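PDB 1I4U: crustacyanin, which binds the carotenoid astaxanthin, the pigment that gives the lobster carapace its blue colour. Local coordinates for residues T25-S30 with T110-Y115; N54-D59 with F63-T68; K82-P87 with H92-Y97. All blocks are in the same frame, centred on the assembly; numbering follows the deposited sequence.

In the fold
Interactions 2 and 3 are successive antiparallel hairpins of one lipocalin beta barrel, their centres about 12 Å apart; strands 63-68 and 76-85 are neighbours, joined where Phe63 O and Leu83 N stand 2.9 Å apart. The inward-lying Ile65 and Ile95 meet through their CD1 atoms at 3.3 Å. Bound MPD, probably from the crystallisation liquor, lies about 4 Å from the side chain of Asn54, and MPD is also found about 3 Å from that of Ile95. Interaction 1, centred about 14 Å from interaction 2 and 16 Å from interaction 3, ties the segment before strand 33-41 to a barrel turn at the surface, and its Arg28 packs against Phe58, Phe63 and Leu93.

Interaction 1. Residues T25-S30 with T110-Y115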
loop_
_atom_site.group_PDB
_atom_site.type_symbol
_atom_site.label_atom_id
_atom_site.label_comp_id
_atom_site.label_asym_id
_atom_site.label_seq_id
_atom_site.Cartn_x
_atom_site.Cartn_y
_atom_site.Cartn_z
ATOM N N THR A 25 2.824 12.221 -19.279
ATOM C CA THR A 25 4.294 12.223 -19.168
ATOM C C THR A 25 4.922 13.521 -19.634
ATOM O O THR A 25 5.860 14.004 -18.986
ATOM C CB THR A 25 4.872 11.012 -19.918
ATOM O OG1 THR A 25 4.422 9.837 -19.245
ATOM C CG2 THR A 25 6.372 11.046 -19.787
ATOM N N PRO A 26 4.495 14.153 -20.727
ATOM C CA PRO A 26 5.126 15.414 -21.137
ATOM C C PRO A 26 4.843 16.602 -20.236
ATOM O O PRO A 26 5.478 17.624 -20.489
ATOM C CB PRO A 26 4.520 15.737 -22.524
ATOM C CG PRO A 26 4.044 14.408 -22.970
ATOM C CD PRO A 26 3.487 13.771 -21.727
ATOM N N ASN A 27 3.936 16.443 -19.296
ATOM C CA ASN A 27 3.357 17.586 -18.592
ATOM C C ASN A 27 3.706 17.588 -17.128
ATOM O O ASN A 27 3.035 18.284 -16.349
ATOM C CB ASN A 27 1.833 17.635 -18.800
ATOM C CG ASN A 27 1.511 18.165 -20.186
ATOM O OD1 ASN A 27 1.982 19.238 -20.617
ATOM N ND2 ASN A 27 0.695 17.440 -20.944
ATOM N N ARG A 28 4.724 16.850 -16.702
ATOM C CA ARG A 28 4.916 16.687 -15.250
ATOM C C ARG A 28 5.162 18.020 -14.583
ATOM O O ARG A 28 4.704 18.296 -13.485
ATOM C CB ARG A 28 6.088 15.751 -14.995
ATOM C CG ARG A 28 5.930 14.320 -15.506
ATOM C CD ARG A 28 4.701 13.633 -14.941
ATOM N NE ARG A 28 4.703 12.224 -15.406
ATOM C CZ ARG A 28 3.663 11.438 -15.191
ATOM N NH1 ARG A 28 2.606 11.929 -14.553
ATOM N NH2 ARG A 28 3.680 10.186 -15.613
ATOM N N ASN A 29 5.899 18.909 -15.256
ATOM C CA ASN A 29 6.229 20.188 -14.619
ATOM C C ASN A 29 4.968 20.978 -14.422
ATOM O O ASN A 29 4.805 21.737 -13.470
ATOM C CB ASN A 29 7.223 20.888 -15.520
ATOM C CG ASN A 29 8.670 20.501 -15.243
ATOM O OD1 ASN A 29 9.207 20.836 -14.183
ATOM N ND2 ASN A 29 9.327 19.811 -16.185
ATOM N N SER A 30 4.010 20.833 -15.345
ATOM C CA SER A 30 2.764 21.572 -15.183
ATOM C C SER A 30 1.890 21.025 -14.062
ATOM O O SER A 30 0.951 21.724 -13.661
ATOM C CB SER A 30 1.990 21.583 -16.504
ATOM O OG SER A 30 2.674 22.357 -17.495
ATOM N N THR A 110 -7.218 16.015 -15.742
ATOM C CA THR A 110 -6.735 17.271 -15.201
ATOM C C THR A 110 -6.610 18.305 -16.329
ATOM O O THR A 110 -6.345 17.926 -17.469
ATOM C CB THR A 110 -5.403 17.125 -14.478
ATOM O OG1 THR A 110 -5.003 18.375 -13.879
ATOM C CG2 THR A 110 -4.289 16.730 -15.427
ATOM N N ASP A 111 -6.775 19.557 -15.977
ATOM C CA ASP A 111 -6.427 20.661 -16.882
ATOM C C ASP A 111 -5.169 21.369 -16.406
ATOM O O ASP A 111 -4.857 22.413 -17.007
ATOM C CB ASP A 111 -7.586 21.633 -17.084
ATOM C CG ASP A 111 -7.854 22.517 -15.886
ATOM O OD1 ASP A 111 -7.280 22.238 -14.820
ATOM O OD2 ASP A 111 -8.656 23.470 -16.048
ATOM N N TYR A 112 -4.493 20.905 -15.366
ATOM C CA TYR A 112 -3.268 21.407 -14.788
ATOM C C TYR A 112 -3.413 22.759 -14.076
ATOM O O TYR A 112 -2.727 22.939 -13.071
ATOM C CB TYR A 112 -2.082 21.535 -15.775
ATOM C CG TYR A 112 -1.784 20.153 -16.330
ATOM C CD1 TYR A 112 -1.032 19.278 -15.589
ATOM C CD2 TYR A 112 -2.273 19.743 -17.540
ATOM C CE1 TYR A 112 -0.764 18.022 -16.065
ATOM C CE2 TYR A 112 -2.014 18.461 -18.043
ATOM C CZ TYR A 112 -1.247 17.595 -17.286
ATOM O OH TYR A 112 -0.935 16.309 -17.699
ATOM N N SER A 113 -4.223 23.655 -14.598
ATOM C CA SER A 113 -4.358 24.997 -14.037
ATOM C C SER A 113 -5.546 25.184 -13.121
ATOM O O SER A 113 -5.551 26.228 -12.426
ATOM C CB SER A 113 -4.394 26.006 -15.170
ATOM O OG SER A 113 -5.420 25.765 -16.009
ATOM N N ASN A 114 -6.536 24.296 -13.066
ATOM C CA ASN A 114 -7.681 24.484 -12.194
ATOM C C ASN A 114 -7.944 23.260 -11.317
ATOM O O ASN A 114 -8.164 23.398 -10.109
ATOM C CB ASN A 114 -8.943 24.796 -12.992
ATOM C CG ASN A 114 -8.771 26.112 -13.723
ATOM O OD1 ASN A 114 -8.963 27.170 -13.101
ATOM N ND2 ASN A 114 -8.379 26.044 -14.961
ATOM N N TYR A 115 -7.977 22.064 -11.933
ATOM C CA TYR A 115 -8.446 20.891 -11.210
ATOM C C TYR A 115 -7.686 19.652 -11.594
ATOM O O TYR A 115 -7.139 19.574 -12.684
ATOM C CB TYR A 115 -9.967 20.715 -11.509
ATOM C CG TYR A 115 -10.245 20.211 -12.888
ATOM C CD1 TYR A 115 -10.270 21.093 -13.964
ATOM C CD2 TYR A 115 -10.450 18.863 -13.143
ATOM C CE1 TYR A 115 -10.520 20.657 -15.238
ATOM C CE2 TYR A 115 -10.689 18.427 -14.421
ATOM C CZ TYR A 115 -10.719 19.318 -15.460
ATOM O OH TYR A 115 -10.948 18.933 -16.773
#
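The contact of Asn27 and Ser30 with Tyr112 is made by van der Waals packing. The CB of Asn27 is 3.3 Å from Tyr112 OH and also lies close to CZ, so the phenol end of the ring rests on the root of the asparagine. The two side chains cross at about a right angle, with amide and ring planes 50° apart. Nearer the root of the tyrosine, the carbonyl O of Ser30 comes obliquely to the ring, 3.7 Å from Tyr112 CD1. Ser30 CB lies 3.9 Å from the same CD1 atom of Tyr112. With CG anti to its carbonyl carbon (chi1 -60°), the Tyr112 ring projects from the turn across to Asn27 and Ser30, at the start of helix 28-31. The contact thus joins the segment leading into the first barrel strand, 33-41, to the turn between strands 102-110 and 115-123 of the lipocalin barrel. Hydrogen bonds within 110-115 shape the turn that carries Tyr112. Thr110 OG1 accepts from Tyr112 N in an ST turn and donates to Tyr115 O at 2.7 Å, while its CG2 lies over one face of the Tyr112 ring, toward the rim. Asp111 OD1 takes the N-H groups of Asn114 and Tyr115 from opposite faces of the carboxylate plane. Beyond the turn, Tyr112 O accepts from Arg138 NE; on the other side, Asn27 ND2 is bonded to Glu23 O.

Interaction 2. Residues N54-D59 with F63-T68; sequences NEYSFD and FVIEST. Unlike the reference sequence in segment 63-68: Glu66 (reference Lys).
Asn54 OD1 takes a hydrogen bond from Ser67 OG, 2.6 Å long, at one end of an antiparallel hairpin of the lipocalin barrel, strands 52-58 and 63-68. The hydroxyl comes in tilted 24° from the amide carbonyl plane, and Ser67 OG is also bonded to Tyr97 OH. Glu55 next forms a hydrogen-bonded pair with Glu66: Glu55 N reaches Glu66 O at 2.8 Å, and Glu66 N returns to Glu55 O. Their carboxylates stand on the same face of the sheet, OE1 of Glu55 4.2 Å from OE2 of Glu66, a closeness that Arg53, in a salt bridge with Glu55 OE1, probably eases; the reference sequence has lysine in place of Glu66. Tyr56 turns to the other face, which it shares with Asn54 and Phe58. Its ring lies alongside Ile65, CE1 only 3.3 Å from CG2, both side chains pointing the same way. Ser57 repeats the paired backbone bonds with Val64, and one water joins Ser57 OG to Val64 O. Phe58, Phe63 and Tyr56 then make an aromatic cluster at the hairpin end; Arg28 of helix 28-31 packs on its Phe58 and Phe63. The planes of Phe58 and Phe63 are inclined by 47°. With CG opposite its own N, Phe58 brings CD1 over the centre of the Phe63 ring, 3.7 Å above its plane.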
loop_
_atom_site.group_PDB
_atom_site.type_symbol
_atom_site.label_atom_id
_atom_site.label_comp_id
_atom_site.label_asym_id
_atom_site.label_seq_id
_atom_site.Cartn_x
_atom_site.Cartn_y
_atom_site.Cartn_z
ATOM N N ASN A 54 -1.180 20.206 -0.725
ATOM C CA ASN A 54 -0.166 19.278 -1.251
ATOM C C ASN A 54 0.747 20.059 -2.195
ATOM O O ASN A 54 0.335 20.522 -3.229
ATOM C CB ASN A 54 -0.810 18.106 -1.954
ATOM C CG ASN A 54 -1.827 17.366 -1.129
ATOM O OD1 ASN A 54 -1.462 16.903 -0.059
ATOM N ND2 ASN A 54 -3.089 17.302 -1.583
ATOM N N GLU A 55 2.002 20.196 -1.755
ATOM C CA GLU A 55 3.009 20.952 -2.500
ATOM C C GLU A 55 3.921 19.935 -3.197
ATOM O O GLU A 55 4.560 19.132 -2.535
ATOM C CB GLU A 55 3.777 21.897 -1.571
ATOM C CG GLU A 55 4.729 22.782 -2.324
ATOM C CD GLU A 55 5.352 23.815 -1.405
ATOM O OE1 GLU A 55 4.894 24.085 -0.286
ATOM O OE2 GLU A 55 6.385 24.314 -1.846
ATOM N N TYR A 56 3.932 19.980 -4.512
ATOM C CA TYR A 56 4.678 19.058 -5.329
ATOM C C TYR A 56 5.881 19.731 -6.014
ATOM O O TYR A 56 5.737 20.796 -6.639
ATOM C CB TYR A 56 3.787 18.528 -6.444
ATOM C CG TYR A 56 2.687 17.593 -6.000
ATOM C CD1 TYR A 56 2.299 17.297 -4.708
ATOM C CD2 TYR A 56 1.998 16.896 -6.949
ATOM C CE1 TYR A 56 1.325 16.451 -4.312
ATOM C CE2 TYR A 56 1.010 16.041 -6.527
ATOM C CZ TYR A 56 0.632 15.801 -5.276
ATOM O OH TYR A 56 -0.353 14.885 -5.004
ATOM N N SER A 57 7.049 19.114 -5.937
ATOM C CA SER A 57 8.281 19.534 -6.608
ATOM C C SER A 57 8.709 18.424 -7.547
ATOM O O SER A 57 8.801 17.261 -7.115
ATOM C CB SER A 57 9.358 19.819 -5.554
ATOM O OG SER A 57 8.874 20.862 -4.731
ATOM N N PHE A 58 8.950 18.723 -8.794
ATOM C CA PHE A 58 9.309 17.722 -9.767
ATOM C C PHE A 58 10.808 17.839 -10.064
ATOM O O PHE A 58 11.257 18.904 -10.411
ATOM C CB PHE A 58 8.505 17.895 -11.054
ATOM C CG PHE A 58 8.805 16.843 -12.101
ATOM C CD1 PHE A 58 8.493 15.525 -11.815
ATOM C CD2 PHE A 58 9.387 17.187 -13.316
ATOM C CE1 PHE A 58 8.773 14.543 -12.756
ATOM C CE2 PHE A 58 9.683 16.226 -14.262
ATOM C CZ PHE A 58 9.383 14.899 -13.953
ATOM N N ASP A 59 11.521 16.740 -9.906
ATOM C CA ASP A 59 12.963 16.764 -9.993
ATOM C C ASP A 59 13.433 16.140 -11.308
ATOM O O ASP A 59 14.628 15.858 -11.421
ATOM C CB ASP A 59 13.584 16.061 -8.776
ATOM C CG ASP A 59 13.344 14.577 -8.692
ATOM O OD1 ASP A 59 12.917 13.949 -9.693
ATOM O OD2 ASP A 59 13.605 13.984 -7.600
ATOM N N PHE A 63 8.076 13.283 -8.203
ATOM C CA PHE A 63 7.626 14.392 -7.379
ATOM C C PHE A 63 7.928 14.113 -5.939
ATOM O O PHE A 63 7.634 13.038 -5.419
ATOM C CB PHE A 63 6.132 14.635 -7.530
ATOM C CG PHE A 63 5.612 14.937 -8.908
ATOM C CD1 PHE A 63 5.214 13.903 -9.716
ATOM C CD2 PHE A 63 5.502 16.234 -9.378
ATOM C CE1 PHE A 63 4.712 14.152 -10.992
ATOM C CE2 PHE A 63 4.988 16.500 -10.638
ATOM C CZ PHE A 63 4.554 15.462 -11.441
ATOM N N VAL A 64 8.483 15.122 -5.282
ATOM C CA VAL A 64 8.598 15.208 -3.862
ATOM C C VAL A 64 7.432 16.031 -3.333
ATOM O O VAL A 64 7.077 17.071 -3.894
ATOM C CB VAL A 64 9.928 15.892 -3.475
ATOM C CG1 VAL A 64 10.030 16.143 -1.997
ATOM C CG2 VAL A 64 11.051 14.992 -4.036
ATOM N N ILE A 65 6.777 15.553 -2.297
ATOM C CA ILE A 65 5.514 16.108 -1.843
ATOM C C ILE A 65 5.660 16.528 -0.401
ATOM O O ILE A 65 6.155 15.745 0.399
ATOM C CB ILE A 65 4.316 15.136 -1.926
ATOM C CG1 ILE A 65 4.211 14.476 -3.275
ATOM C CG2 ILE A 65 3.031 15.863 -1.564
ATOM C CD1 ILE A 65 3.248 13.329 -3.351
ATOM N N GLU A 66 5.179 17.728 -0.081
ATOM C CA GLU A 66 4.938 18.123 1.292
ATOM C C GLU A 66 3.420 18.335 1.400
ATOM O O GLU A 66 2.857 19.219 0.769
ATOM C CB GLU A 66 5.711 19.389 1.687
ATOM C CG GLU A 66 7.216 19.192 1.613
ATOM C CD GLU A 66 7.999 20.396 2.022
ATOM O OE1 GLU A 66 8.837 20.195 2.897
ATOM O OE2 GLU A 66 7.661 21.385 1.389
ATOM N N SER A 67 2.764 17.482 2.191
ATOM C CA SER A 67 1.353 17.548 2.428
ATOM C C SER A 67 1.126 18.068 3.844
ATOM O O SER A 67 1.688 17.541 4.796
ATOM C CB SER A 67 0.684 16.184 2.270
ATOM O OG SER A 67 0.695 15.756 0.928
ATOM N N THR A 68 0.326 19.133 3.982
ATOM C CA THR A 68 0.155 19.776 5.266
ATOM C C THR A 68 -1.331 20.060 5.486
ATOM O O THR A 68 -2.160 20.088 4.583
ATOM C CB THR A 68 0.952 21.106 5.359
ATOM O OG1 THR A 68 0.434 22.004 4.374
ATOM C CG2 THR A 68 2.439 20.860 5.190
HETATM O O HOH W 1 7.710 19.714 -2.278
#

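Interaction 3. Residues K82-P87 with H92-Y97; sequences KLYPNP and HLSIDY
Tyr84 OH donates to Asp96 OD2 in a short bond of 2.5 Å, running diagonally between the hydrogen-bonded pairs Tyr84-Ser94 and Lys82-Asp96 on one face of the hairpin of strands 76-85 and 93-97. The carboxylate oxygen lies at the ring's edge and in its plane, and the phenol meets it on the anti side, 28° out of the carboxylate plane. With CG set between the backbone N and the carbonyl carbon (chi1 45°), the ring folds back over its neighbour strand: Ser94 O stands over its centre and Ser94 CB touches CE1 at 3.6 Å. A valine in place of Tyr84 would probably leave the Asp96 carboxylate without this donor and open a gap over Ser94. On the other face, which it shares with Ile95, Leu83 crosses Leu93 at about a right angle, CD2 against CD1 at 3.6 Å. Toward the turn, Asn86 N donates to His92 O at 2.9 Å, and Asn86 CB sits over one face of the imidazole in a CH-pi contact. A water accepts from Asn86 ND2 and is bonded to Ser94 OG, while Asn86 OD1 accepts from Phe88 N. Pro87 of the second subunit packs on both Tyr84 and Asp96, at the dimer interface. At its length, and with Asp96 buried, the phenol-carboxylate bond is likely to be strong, offsetting some of the carboxylate's charge.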
loop_
_atom_site.group_PDB
_atom_site.type_symbol
_atom_site.label_atom_id
_atom_site.label_comp_id
_atom_site.label_asym_id
_atom_site.label_seq_id
_atom_site.Cartn_x
_atom_site.Cartn_y
_atom_site.Cartn_z
ATOM N N LYS A 82 6.076 11.032 -1.910
ATOM C CA LYS A 82 6.673 10.952 -3.224
ATOM C C LYS A 82 5.655 10.413 -4.213
ATOM O O LYS A 82 4.795 9.628 -3.832
ATOM C CB LYS A 82 7.881 10.005 -3.267
ATOM C CG LYS A 82 9.087 10.455 -2.492
ATOM C CD LYS A 82 10.126 9.348 -2.451
ATOM C CE LYS A 82 11.349 9.841 -1.725
ATOM N NZ LYS A 82 12.303 10.419 -2.676
ATOM N N LEU A 83 5.793 10.844 -5.467
ATOM C CA LEU A 83 4.996 10.265 -6.543
ATOM C C LEU A 83 5.992 9.847 -7.618
ATOM O O LEU A 83 6.734 10.680 -8.100
ATOM C CB LEU A 83 3.969 11.287 -6.942
ATOM C CG LEU A 83 2.844 10.986 -7.873
ATOM C CD1 LEU A 83 1.857 10.034 -7.247
ATOM C CD2 LEU A 83 2.112 12.258 -8.246
ATOM N N TYR A 84 6.048 8.570 -7.945
ATOM C CA TYR A 84 7.073 8.080 -8.872
ATOM C C TYR A 84 6.458 7.036 -9.775
ATOM O O TYR A 84 5.430 6.424 -9.419
ATOM C CB TYR A 84 8.265 7.521 -8.131
ATOM C CG TYR A 84 8.021 6.610 -6.969
ATOM C CD1 TYR A 84 7.703 5.265 -7.157
ATOM C CD2 TYR A 84 8.083 7.072 -5.654
ATOM C CE1 TYR A 84 7.478 4.449 -6.085
ATOM C CE2 TYR A 84 7.854 6.232 -4.595
ATOM C CZ TYR A 84 7.549 4.912 -4.783
ATOM O OH TYR A 84 7.307 4.025 -3.759
ATOM N N PRO A 85 7.013 6.725 -10.924
ATOM C CA PRO A 85 6.383 5.698 -11.774
ATOM C C PRO A 85 6.318 4.336 -11.072
ATOM O O PRO A 85 7.191 3.921 -10.311
ATOM C CB PRO A 85 7.327 5.653 -12.993
ATOM C CG PRO A 85 7.910 7.030 -13.013
ATOM C CD PRO A 85 8.234 7.294 -11.540
ATOM N N ASN A 86 5.237 3.630 -11.348
ATOM C CA ASN A 86 5.064 2.295 -10.781
ATOM C C ASN A 86 6.293 1.432 -11.060
ATOM O O ASN A 86 6.809 1.431 -12.185
ATOM C CB ASN A 86 3.831 1.622 -11.351
ATOM C CG ASN A 86 3.819 0.162 -10.971
ATOM O OD1 ASN A 86 4.402 -0.676 -11.680
ATOM N ND2 ASN A 86 3.194 -0.182 -9.873
ATOM N N PRO A 87 6.889 0.803 -10.051
ATOM C CA PRO A 87 8.163 0.099 -10.273
ATOM C C PRO A 87 8.162 -1.097 -11.220
ATOM O O PRO A 87 9.247 -1.567 -11.640
ATOM C CB PRO A 87 8.590 -0.342 -8.868
ATOM C CG PRO A 87 7.932 0.642 -7.953
ATOM C CD PRO A 87 6.578 0.849 -8.592
ATOM N N HIS A 92 1.033 3.905 -14.505
ATOM C CA HIS A 92 0.530 4.810 -13.488
ATOM C C HIS A 92 1.627 5.103 -12.491
ATOM O O HIS A 92 2.661 4.450 -12.489
ATOM C CB HIS A 92 -0.690 4.211 -12.855
ATOM C CG HIS A 92 -0.514 2.930 -12.148
ATOM N ND1 HIS A 92 -0.069 2.653 -10.908
ATOM C CD2 HIS A 92 -0.789 1.706 -12.633
ATOM C CE1 HIS A 92 -0.084 1.325 -10.685
ATOM N NE2 HIS A 92 -0.531 0.725 -11.735
ATOM N N LEU A 93 1.366 6.106 -11.674
ATOM C CA LEU A 93 2.272 6.500 -10.614
ATOM C C LEU A 93 1.958 5.694 -9.355
ATOM O O LEU A 93 0.842 5.233 -9.117
ATOM C CB LEU A 93 2.084 7.993 -10.288
ATOM C CG LEU A 93 2.378 8.920 -11.468
ATOM C CD1 LEU A 93 1.727 10.267 -11.243
ATOM C CD2 LEU A 93 3.889 8.977 -11.680
ATOM N N SER A 94 2.968 5.542 -8.497
ATOM C CA SER A 94 2.804 5.169 -7.105
ATOM C C SER A 94 2.882 6.406 -6.218
ATOM O O SER A 94 3.776 7.205 -6.383
ATOM C CB SER A 94 3.914 4.254 -6.647
ATOM O OG SER A 94 3.923 3.041 -7.381
ATOM N N ILE A 95 1.913 6.539 -5.326
ATOM C CA ILE A 95 1.967 7.596 -4.327
ATOM C C ILE A 95 2.415 6.918 -3.039
ATOM O O ILE A 95 1.857 5.884 -2.616
ATOM C CB ILE A 95 0.620 8.304 -4.155
ATOM C CG1 ILE A 95 0.745 9.438 -3.137
ATOM C CG2 ILE A 95 -0.518 7.384 -3.738
ATOM C CD1 ILE A 95 1.302 10.705 -3.592
ATOM N N ASP A 96 3.451 7.456 -2.425
ATOM C CA ASP A 96 4.124 6.872 -1.264
ATOM C C ASP A 96 4.302 7.944 -0.202
ATOM O O ASP A 96 4.581 9.083 -0.552
ATOM C CB ASP A 96 5.465 6.285 -1.716
ATOM C CG ASP A 96 6.067 5.219 -0.831
ATOM O OD1 ASP A 96 5.591 5.020 0.305
ATOM O OD2 ASP A 96 7.073 4.609 -1.315
ATOM N N TYR A 97 4.143 7.614 1.070
ATOM C CA TYR A 97 4.328 8.534 2.154
ATOM C C TYR A 97 5.180 7.909 3.227
ATOM O O TYR A 97 5.156 6.691 3.467
ATOM C CB TYR A 97 2.987 8.989 2.791
ATOM C CG TYR A 97 2.399 10.133 1.981
ATOM C CD1 TYR A 97 1.664 9.951 0.830
ATOM C CD2 TYR A 97 2.590 11.444 2.370
ATOM C CE1 TYR A 97 1.135 11.029 0.100
ATOM C CE2 TYR A 97 2.072 12.513 1.671
ATOM C CZ TYR A 97 1.339 12.317 0.548
ATOM O OH TYR A 97 0.838 13.374 -0.176
HETATM O O HOH W 2 1.675 1.680 -8.256
#